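Local atomic coordinates of type III effector XopAI (PDB entry 6K93), a protein that is a bacterial type III effector with a mono-ADP-ribosyltransferase fold, whose domain probably binds arginine-containing peptides. Residues 88-93 with 123-128; 100-105 with 198-203; 141-146 with 164-169. One frame throughout, in Å; residues are numbered along the deposited sequence.

Interaction 1 (88-93 with 123-128); sequences VELNTS and FKTALI
The extended lead-in to helix 95-109 is fastened to helix 117-128 where V88 and L90 meet T125 and A126. The one direct polar tie is a hydrogen bond from T125 OG1 to V88 O, 2.7 Å long; it arrives in the carbonyl plane on a lone pair, at a C=O...donor angle of 136°. With OG1 anti to its own carbonyl carbon (chi1 -65°), T125 directs the hydroxyl at V88 O, while its methyl CG2 reaches both that oxygen and L90. A water bridges the same two residues, donating to T125 OG1 at 2.7 Å and accepting only weakly from V88 N. The threonine hydroxyl, on a buried residue, is thus gripped by both a carbonyl and a water. V88 CG1 also rests 3.5 Å from T125 OG1, the two side chains crossing at about a right angle.

In the all-helical part of this ADP-ribosyltransferase, helix 117-128 lies beside helices 136-156, 165-174 and 194-209, and the loop covers its T125 and A126 flank. L90 and T125 run antiparallel alongside each other, L90 CG 4.0 Å from T125 CG2, while L90 CD1 lies 4.3 Å from A126 CB. The leucine also touches A194 and H195 of helix 194-209. Outside the contact, just before helix 95-109, N91 OD1 accepts from S93 N at 2.9 Å in an Asx turn.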
loop_
_atom_site.group_PDB
_atom_site.type_symbol
_atom_site.label_atom_id
_atom_site.label_comp_id
_atom_site.label_asym_id
_atom_site.label_seq_id
_atom_site.Cartn_x
_atom_site.Cartn_y
_atom_site.Cartn_z
ATOM N N VAL A 88 -4.656 2.088 -21.840
ATOM C CA VAL A 88 -5.693 3.076 -21.596
ATOM C C VAL A 88 -5.066 4.284 -20.913
ATOM O O VAL A 88 -4.233 4.142 -20.013
ATOM C CB VAL A 88 -6.816 2.452 -20.750
ATOM C CG1 VAL A 88 -6.317 2.107 -19.354
ATOM C CG2 VAL A 88 -8.016 3.390 -20.689
ATOM N N GLU A 89 -5.429 5.487 -21.362
ATOM C CA GLU A 89 -4.898 6.707 -20.758
ATOM C C GLU A 89 -5.454 6.840 -19.344
ATOM O O GLU A 89 -6.596 6.471 -19.072
ATOM C CB GLU A 89 -5.250 7.964 -21.592
ATOM C CG GLU A 89 -4.368 9.175 -21.188
ATOM C CD GLU A 89 -4.633 10.445 -21.996
ATOM O OE1 GLU A 89 -5.559 10.432 -22.819
ATOM O OE2 GLU A 89 -3.914 11.450 -21.793
ATOM N N LEU A 90 -4.629 7.314 -18.421
ATOM C CA LEU A 90 -5.130 7.573 -17.079
ATOM C C LEU A 90 -5.999 8.815 -17.046
ATOM O O LEU A 90 -5.781 9.772 -17.784
ATOM C CB LEU A 90 -3.998 7.758 -16.064
ATOM C CG LEU A 90 -3.047 6.611 -15.893
ATOM C CD1 LEU A 90 -1.927 7.070 -14.960
ATOM C CD2 LEU A 90 -3.759 5.382 -15.335
ATOM N N ASN A 91 -6.967 8.799 -16.140
ATOM C CA ASN A 91 -7.816 9.961 -15.901
ATOM C C ASN A 91 -7.020 11.010 -15.138
ATOM O O ASN A 91 -6.671 10.819 -13.966
ATOM C CB ASN A 91 -9.069 9.571 -15.122
ATOM C CG ASN A 91 -9.939 10.767 -14.781
ATOM O OD1 ASN A 91 -9.731 11.876 -15.286
ATOM N ND2 ASN A 91 -10.911 10.552 -13.906
ATOM N N THR A 92 -6.746 12.120 -15.799
ATOM C CA THR A 92 -5.964 13.206 -15.241
ATOM C C THR A 92 -6.814 14.382 -14.790
ATOM O O THR A 92 -6.249 15.396 -14.353
ATOM C CB THR A 92 -4.966 13.703 -16.284
ATOM O OG1 THR A 92 -5.680 14.082 -17.469
ATOM C CG2 THR A 92 -3.973 12.594 -16.595
ATOM N N SER A 93 -8.145 14.305 -14.901
ATOM C CA SER A 93 -8.976 15.470 -14.602
ATOM C C SER A 93 -9.315 15.523 -13.114
ATOM O O SER A 93 -9.630 14.499 -12.500
ATOM C CB SER A 93 -10.242 15.470 -15.468
ATOM O OG SER A 93 -11.197 14.547 -14.975
ATOM N N PHE A 123 -4.380 0.619 -13.470
ATOM C CA PHE A 123 -3.165 0.321 -12.720
ATOM C C PHE A 123 -2.075 -0.232 -13.651
ATOM O O PHE A 123 -0.897 0.138 -13.547
ATOM C CB PHE A 123 -3.489 -0.657 -11.578
ATOM C CG PHE A 123 -2.280 -1.285 -10.960
ATOM C CD1 PHE A 123 -1.263 -0.495 -10.456
ATOM C CD2 PHE A 123 -2.150 -2.663 -10.885
ATOM C CE1 PHE A 123 -0.132 -1.053 -9.916
ATOM C CE2 PHE A 123 -1.018 -3.230 -10.337
ATOM C CZ PHE A 123 -0.005 -2.437 -9.852
ATOM N N LYS A 124 -2.450 -1.071 -14.609
ATOM C CA LYS A 124 -1.487 -1.535 -15.609
ATOM C C LYS A 124 -0.822 -0.352 -16.312
ATOM O O LYS A 124 0.406 -0.304 -16.440
ATOM C CB LYS A 124 -2.172 -2.457 -16.631
ATOM C CG LYS A 124 -1.264 -2.880 -17.770
ATOM C CD LYS A 124 -1.944 -3.791 -18.748
ATOM C CE LYS A 124 -0.948 -4.232 -19.796
ATOM N NZ LYS A 124 -1.545 -5.180 -20.767
ATOM N N THR A 125 -1.623 0.618 -16.772
ATOM C CA THR A 125 -1.028 1.791 -17.400
ATOM C C THR A 125 -0.125 2.536 -16.433
ATOM O O THR A 125 0.989 2.933 -16.792
ATOM C CB THR A 125 -2.102 2.726 -17.917
ATOM O OG1 THR A 125 -2.800 2.063 -18.952
ATOM C CG2 THR A 125 -1.484 4.023 -18.462
ATOM N N ALA A 126 -0.577 2.728 -15.195
ATOM C CA ALA A 126 0.224 3.469 -14.227
ATOM C C ALA A 126 1.576 2.816 -14.016
ATOM O O ALA A 126 2.602 3.502 -13.962
ATOM C CB ALA A 126 -0.523 3.588 -12.899
ATOM N N LEU A 127 1.595 1.496 -13.853
ATOM C CA LEU A 127 2.859 0.824 -13.604
ATOM C C LEU A 127 3.768 0.901 -14.825
ATOM O O LEU A 127 4.948 1.241 -14.703
ATOM C CB LEU A 127 2.621 -0.624 -13.192
ATOM C CG LEU A 127 3.874 -1.319 -12.643
ATOM C CD1 LEU A 127 3.520 -2.324 -11.552
ATOM C CD2 LEU A 127 4.634 -2.017 -13.780
ATOM N N ILE A 128 3.233 0.612 -16.012
ATOM C CA ILE A 128 4.084 0.554 -17.192
ATOM C C ILE A 128 4.628 1.935 -17.554
ATOM O O ILE A 128 5.765 2.043 -18.041
ATOM C CB ILE A 128 3.314 -0.121 -18.343
ATOM C CG1 ILE A 128 3.122 -1.595 -18.000
ATOM C CG2 ILE A 128 4.052 0.071 -19.670
ATOM C CD1 ILE A 128 2.218 -2.354 -18.921
HETATM O O HOH W 1 -3.800 -0.349 -19.676
#

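Interaction 2 (100-105 with 198-203); sequences KQLWQR and AFAKCI
L102 and K201 pack side chain to side chain between helices 95-109 and 194-209, whose segments 100-105 and 198-203 run nearly parallel in the helical part of this mono-ADP-ribosyltransferase fold. L102 CD1 lies 4.0 Å from K201 CG, and its other methyl, CD2, bears on the same carbon from 4.1 Å. With CG anti to the backbone N, chi1 -179° carries the leucine branch toward the other helix, where both methyls touch that methylene. CD2 also faces A200 CB at 4.3 Å, so the leucine touches two successive residues of the other helix.

One turn on, R105 crosses K201 at about a right angle, and its NH1 approaches K201 CD to 4.1 Å. The meeting is van der Waals, using the aliphatic part of the lysine, whose chain is extended beyond CG. The short helix segments run 11.6 Å apart at their axes with 10° between their directions, a wide spacing bridged by leucine, lysine and arginine side chains.

Farther out, E119 of helix 117-128 forms a salt bridge with R105 NH1 and also touches K201, which probably eases the like charges of arginine and lysine. R105 NH2 makes a weak hydrogen bond to the carbonyl of R114, and F113 packs against the same side chain. Between the two cationic groups, R105 NH1 and K201 NZ remain 5.0 Å apart.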
loop_
_atom_site.group_PDB
_atom_site.type_symbol
_atom_site.label_atom_id
_atom_site.label_comp_id
_atom_site.label_asym_id
_atom_site.label_seq_id
_atom_site.Cartn_x
_atom_site.Cartn_y
_atom_site.Cartn_z
ATOM N N LYS A 100 -10.412 12.889 -3.146
ATOM C CA LYS A 100 -11.499 12.983 -2.176
ATOM C C LYS A 100 -12.486 11.837 -2.359
ATOM O O LYS A 100 -12.879 11.189 -1.378
ATOM C CB LYS A 100 -12.197 14.342 -2.313
ATOM C CG LYS A 100 -13.439 14.485 -1.461
ATOM C CD LYS A 100 -13.989 15.884 -1.577
ATOM C CE LYS A 100 -15.169 16.102 -0.664
ATOM N NZ LYS A 100 -15.686 17.496 -0.780
ATOM N N GLN A 101 -12.882 11.555 -3.612
ATOM C CA GLN A 101 -13.822 10.467 -3.855
ATOM C C GLN A 101 -13.230 9.115 -3.449
ATOM O O GLN A 101 -13.932 8.254 -2.891
ATOM C CB GLN A 101 -14.232 10.462 -5.324
ATOM C CG GLN A 101 -15.167 11.635 -5.665
ATOM C CD GLN A 101 -15.436 11.776 -7.151
ATOM O OE1 GLN A 101 -14.695 11.248 -7.983
ATOM N NE2 GLN A 101 -16.494 12.504 -7.492
ATOM N N LEU A 102 -11.935 8.895 -3.721
ATOM C CA LEU A 102 -11.331 7.631 -3.314
ATOM C C LEU A 102 -11.321 7.487 -1.794
ATOM O O LEU A 102 -11.666 6.425 -1.257
ATOM C CB LEU A 102 -9.921 7.510 -3.881
ATOM C CG LEU A 102 -9.220 6.200 -3.528
ATOM C CD1 LEU A 102 -10.047 4.971 -3.874
ATOM C CD2 LEU A 102 -7.886 6.139 -4.262
ATOM N N TRP A 103 -10.936 8.541 -1.077
ATOM C CA TRP A 103 -10.905 8.450 0.381
ATOM C C TRP A 103 -12.299 8.184 0.945
ATOM O O TRP A 103 -12.454 7.387 1.872
ATOM C CB TRP A 103 -10.303 9.727 0.976
ATOM C CG TRP A 103 -10.304 9.750 2.474
ATOM C CD1 TRP A 103 -10.917 10.668 3.270
ATOM C CD2 TRP A 103 -9.680 8.802 3.343
ATOM N NE1 TRP A 103 -10.701 10.364 4.587
ATOM C CE2 TRP A 103 -9.953 9.217 4.666
ATOM C CE3 TRP A 103 -8.925 7.648 3.132
ATOM C CZ2 TRP A 103 -9.493 8.520 5.772
ATOM C CZ3 TRP A 103 -8.468 6.955 4.243
ATOM C CH2 TRP A 103 -8.755 7.393 5.533
ATOM N N GLN A 104 -13.333 8.818 0.385
ATOM C CA GLN A 104 -14.707 8.534 0.812
ATOM C C GLN A 104 -15.053 7.064 0.577
ATOM O O GLN A 104 -15.683 6.417 1.424
ATOM C CB GLN A 104 -15.688 9.454 0.069
ATOM C CG GLN A 104 -17.146 9.438 0.547
ATOM C CD GLN A 104 -18.018 10.422 -0.248
ATOM O OE1 GLN A 104 -17.506 11.352 -0.877
ATOM N NE2 GLN A 104 -19.326 10.211 -0.226
ATOM N N ARG A 105 -14.637 6.523 -0.566
ATOM C CA ARG A 105 -14.925 5.131 -0.894
ATOM C C ARG A 105 -14.190 4.176 0.038
ATOM O O ARG A 105 -14.751 3.166 0.489
ATOM C CB ARG A 105 -14.525 4.887 -2.349
ATOM C CG ARG A 105 -14.536 3.465 -2.818
ATOM C CD ARG A 105 -14.060 3.444 -4.259
ATOM N NE ARG A 105 -13.915 2.095 -4.802
ATOM C CZ ARG A 105 -13.272 1.828 -5.935
ATOM N NH1 ARG A 105 -12.739 2.822 -6.641
ATOM N NH2 ARG A 105 -13.162 0.583 -6.366
ATOM N N ALA A 198 -4.224 5.223 -9.041
ATOM C CA ALA A 198 -4.464 3.946 -9.695
ATOM C C ALA A 198 -3.786 2.807 -8.937
ATOM O O ALA A 198 -4.385 1.756 -8.725
ATOM C CB ALA A 198 -3.962 4.009 -11.145
ATOM N N PHE A 199 -2.533 3.001 -8.520
ATOM C CA PHE A 199 -1.855 2.027 -7.677
ATOM C C PHE A 199 -2.668 1.764 -6.405
ATOM O O PHE A 199 -2.854 0.616 -5.977
ATOM C CB PHE A 199 -0.470 2.569 -7.259
ATOM C CG PHE A 199 0.691 2.121 -8.109
ATOM C CD1 PHE A 199 0.848 2.587 -9.416
ATOM C CD2 PHE A 199 1.657 1.294 -7.595
ATOM C CE1 PHE A 199 1.941 2.193 -10.198
ATOM C CE2 PHE A 199 2.747 0.889 -8.362
ATOM C CZ PHE A 199 2.894 1.340 -9.651
ATOM N N ALA A 200 -3.126 2.840 -5.756
ATOM C CA ALA A 200 -3.785 2.712 -4.457
ATOM C C ALA A 200 -5.002 1.806 -4.538
ATOM O O ALA A 200 -5.230 0.980 -3.643
ATOM C CB ALA A 200 -4.163 4.101 -3.937
ATOM N N LYS A 201 -5.813 1.947 -5.594
ATOM C CA LYS A 201 -7.039 1.161 -5.670
ATOM C C LYS A 201 -6.737 -0.326 -5.688
ATOM O O LYS A 201 -7.439 -1.116 -5.058
ATOM C CB LYS A 201 -7.838 1.566 -6.911
ATOM C CG LYS A 201 -8.293 3.005 -6.855
ATOM C CD LYS A 201 -8.955 3.443 -8.137
ATOM C CE LYS A 201 -9.247 4.923 -8.077
ATOM N NZ LYS A 201 -9.596 5.476 -9.427
ATOM N N CYS A 202 -5.717 -0.732 -6.415
ATOM C CA CYS A 202 -5.409 -2.152 -6.514
ATOM C C CYS A 202 -4.712 -2.687 -5.267
ATOM O O CYS A 202 -4.970 -3.828 -4.871
ATOM C CB CYS A 202 -4.594 -2.413 -7.772
ATOM S SG CYS A 202 -5.639 -2.298 -9.253
ATOM N N ILE A 203 -3.881 -1.889 -4.602
ATOM C CA ILE A 203 -3.296 -2.358 -3.349
ATOM C C ILE A 203 -4.373 -2.508 -2.287
ATOM O O ILE A 203 -4.427 -3.507 -1.573
ATOM C CB ILE A 203 -2.182 -1.412 -2.868
ATOM C CG1 ILE A 203 -1.021 -1.353 -3.856
ATOM C CG2 ILE A 203 -1.691 -1.855 -1.488
ATOM C CD1 ILE A 203 0.007 -0.268 -3.521
#

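Interaction 3 (141-146 with 164-169); sequences QRWNGM and ATEDLV
W143 on helix 136-156 sends its indole across to E166 and V169 of helix 165-174, in the helical part of the ADP-ribosyltransferase fold. Its CG is anti to the backbone N (chi1 172°), and the benzo part of the ring does the touching. E166 CG sits at the ring edge, near the ring plane, 3.8 Å from W143 CZ2. The aliphatic root of the glutamate meets the tryptophan, with its carboxylate turned 42° from the indole plane and in a long, weak ion pair with R120. W143 CZ3 meets V169 CG1 at 3.7 Å, the side chains crossing at about a right angle.

One turn later M146 takes up the same valine at the closest backbone approach of the two segments. V169 CG1 lies 3.9 Å from M146 CB and 4.0 Å from M146 SD, the methionine chain being bent at chi3. Its sister methyl, V169 CG2, comes 3.7 Å from M146 O. The helix segments cross at 113°, and V169 wedges between the ring and the methionine. Neighbours on helix 117-128 add to the cluster: F123 meets the indole, and L127 touches M146.

Since the contact is made largely by methyls, methylenes, a thioether and the indole, with one backbone carbonyl, its cohesion probably comes mainly from dispersion and the exclusion of water.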
loop_
_atom_site.group_PDB
_atom_site.type_symbol
_atom_site.label_atom_id
_atom_site.label_comp_id
_atom_site.label_asym_id
_atom_site.label_seq_id
_atom_site.Cartn_x
_atom_site.Cartn_y
_atom_site.Cartn_z
ATOM N N GLN A 141 7.457 -5.676 -20.131
ATOM C CA GLN A 141 7.972 -7.017 -19.884
ATOM C C GLN A 141 7.908 -7.348 -18.404
ATOM O O GLN A 141 7.520 -8.463 -18.020
ATOM C CB GLN A 141 9.401 -7.128 -20.399
ATOM C CG GLN A 141 9.485 -7.142 -21.914
ATOM C CD GLN A 141 8.603 -8.212 -22.526
ATOM O OE1 GLN A 141 8.730 -9.392 -22.197
ATOM N NE2 GLN A 141 7.681 -7.805 -23.392
ATOM N N ARG A 142 8.262 -6.378 -17.555
ATOM C CA ARG A 142 8.179 -6.580 -16.112
ATOM C C ARG A 142 6.740 -6.879 -15.687
ATOM O O ARG A 142 6.479 -7.819 -14.927
ATOM C CB ARG A 142 8.705 -5.348 -15.389
ATOM C CG ARG A 142 8.630 -5.484 -13.887
ATOM C CD ARG A 142 9.360 -4.380 -13.137
ATOM N NE ARG A 142 10.151 -4.956 -12.051
ATOM C CZ ARG A 142 10.585 -4.286 -10.987
ATOM N NH1 ARG A 142 11.272 -4.928 -10.053
ATOM N NH2 ARG A 142 10.257 -3.011 -10.805
ATOM N N TRP A 143 5.786 -6.089 -16.192
ATOM C CA TRP A 143 4.364 -6.293 -15.919
ATOM C C TRP A 143 3.941 -7.705 -16.319
ATOM O O TRP A 143 3.327 -8.434 -15.532
ATOM C CB TRP A 143 3.516 -5.224 -16.674
ATOM C CG TRP A 143 2.055 -5.521 -16.574
ATOM C CD1 TRP A 143 1.303 -6.247 -17.464
ATOM C CD2 TRP A 143 1.158 -5.118 -15.539
ATOM N NE1 TRP A 143 0.010 -6.359 -17.020
ATOM C CE2 TRP A 143 -0.106 -5.655 -15.847
ATOM C CE3 TRP A 143 1.297 -4.354 -14.387
ATOM C CZ2 TRP A 143 -1.211 -5.463 -15.020
ATOM C CZ3 TRP A 143 0.186 -4.147 -13.584
ATOM C CH2 TRP A 143 -1.036 -4.694 -13.905
ATOM N N ASN A 144 4.266 -8.113 -17.547
ATOM C CA ASN A 144 3.904 -9.451 -18.001
ATOM C C ASN A 144 4.476 -10.515 -17.075
ATOM O O ASN A 144 3.802 -11.497 -16.761
ATOM C CB ASN A 144 4.396 -9.673 -19.425
ATOM C CG ASN A 144 3.670 -8.812 -20.437
ATOM O OD1 ASN A 144 2.615 -8.257 -20.156
ATOM N ND2 ASN A 144 4.247 -8.693 -21.625
ATOM N N GLY A 145 5.720 -10.337 -16.632
ATOM C CA GLY A 145 6.321 -11.309 -15.729
ATOM C C GLY A 145 5.625 -11.375 -14.386
ATOM O O GLY A 145 5.448 -12.464 -13.819
ATOM N N MET A 146 5.244 -10.213 -13.845
ATOM C CA MET A 146 4.497 -10.204 -12.589
ATOM C C MET A 146 3.122 -10.858 -12.767
ATOM O O MET A 146 2.672 -11.626 -11.899
ATOM C CB MET A 146 4.379 -8.779 -12.070
ATOM C CG MET A 146 5.681 -8.271 -11.576
ATOM S SD MET A 146 5.433 -6.727 -10.669
ATOM C CE MET A 146 5.428 -5.831 -12.007
ATOM N N ALA A 164 -7.975 -11.060 -7.796
ATOM C CA ALA A 164 -7.674 -10.533 -9.119
ATOM C C ALA A 164 -6.175 -10.524 -9.315
ATOM O O ALA A 164 -5.450 -10.084 -8.438
ATOM C CB ALA A 164 -8.251 -9.135 -9.275
ATOM N N THR A 165 -5.699 -11.005 -10.458
ATOM C CA THR A 165 -4.259 -11.122 -10.645
ATOM C C THR A 165 -3.578 -9.771 -10.519
ATOM O O THR A 165 -2.490 -9.677 -9.935
ATOM C CB THR A 165 -3.962 -11.747 -12.002
ATOM O OG1 THR A 165 -4.677 -12.977 -12.106
ATOM C CG2 THR A 165 -2.492 -12.016 -12.180
ATOM N N GLU A 166 -4.188 -8.711 -11.079
ATOM C CA GLU A 166 -3.571 -7.397 -11.003
ATOM C C GLU A 166 -3.524 -6.870 -9.568
ATOM O O GLU A 166 -2.642 -6.084 -9.226
ATOM C CB GLU A 166 -4.337 -6.405 -11.869
ATOM C CG GLU A 166 -4.341 -6.739 -13.349
ATOM C CD GLU A 166 -5.488 -7.655 -13.760
ATOM O OE1 GLU A 166 -6.155 -8.272 -12.917
ATOM O OE2 GLU A 166 -5.732 -7.727 -14.993
ATOM N N ASP A 167 -4.463 -7.255 -8.711
ATOM C CA ASP A 167 -4.379 -6.847 -7.312
ATOM C C ASP A 167 -3.161 -7.480 -6.642
ATOM O O ASP A 167 -2.464 -6.822 -5.865
ATOM C CB ASP A 167 -5.648 -7.239 -6.564
ATOM C CG ASP A 167 -6.843 -6.380 -6.913
ATOM O OD1 ASP A 167 -6.734 -5.330 -7.612
ATOM O OD2 ASP A 167 -7.954 -6.768 -6.470
ATOM N N LEU A 168 -2.903 -8.764 -6.919
ATOM C CA LEU A 168 -1.691 -9.388 -6.404
ATOM C C LEU A 168 -0.436 -8.742 -6.981
ATOM O O LEU A 168 0.554 -8.536 -6.268
ATOM C CB LEU A 168 -1.695 -10.881 -6.707
ATOM C CG LEU A 168 -2.739 -11.749 -5.977
ATOM C CD1 LEU A 168 -2.639 -13.202 -6.420
ATOM C CD2 LEU A 168 -2.555 -11.637 -4.470
ATOM N N VAL A 169 -0.474 -8.369 -8.263
ATOM C CA VAL A 169 0.652 -7.645 -8.855
ATOM C C VAL A 169 0.897 -6.331 -8.116
ATOM O O VAL A 169 2.041 -5.933 -7.890
ATOM C CB VAL A 169 0.417 -7.416 -10.362
ATOM C CG1 VAL A 169 1.449 -6.452 -10.934
ATOM C CG2 VAL A 169 0.450 -8.727 -11.118
#

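In the fold
Interactions 1 and 3 share the cluster round helix 117-128: F123 packs on W143 and the carbonyl of E166, K124 touches the indole, and I128 touches W143 CB. F123 also meets F199 and C202, tying interaction 2 into the same helical core. Along the chain, interaction 3 is nested within the loop closed by interaction 2, whose segments alternate with those of interaction 1. Interaction 3, the buried one, is the most apolar; interaction 2, partly buried, mixes a leucine contact with a lysine and an arginine that is salt-bridged to E119 on helix 117-128; interaction 1, also partly buried, where a loop meets a helix, adds a hydrogen bond and a bridging water.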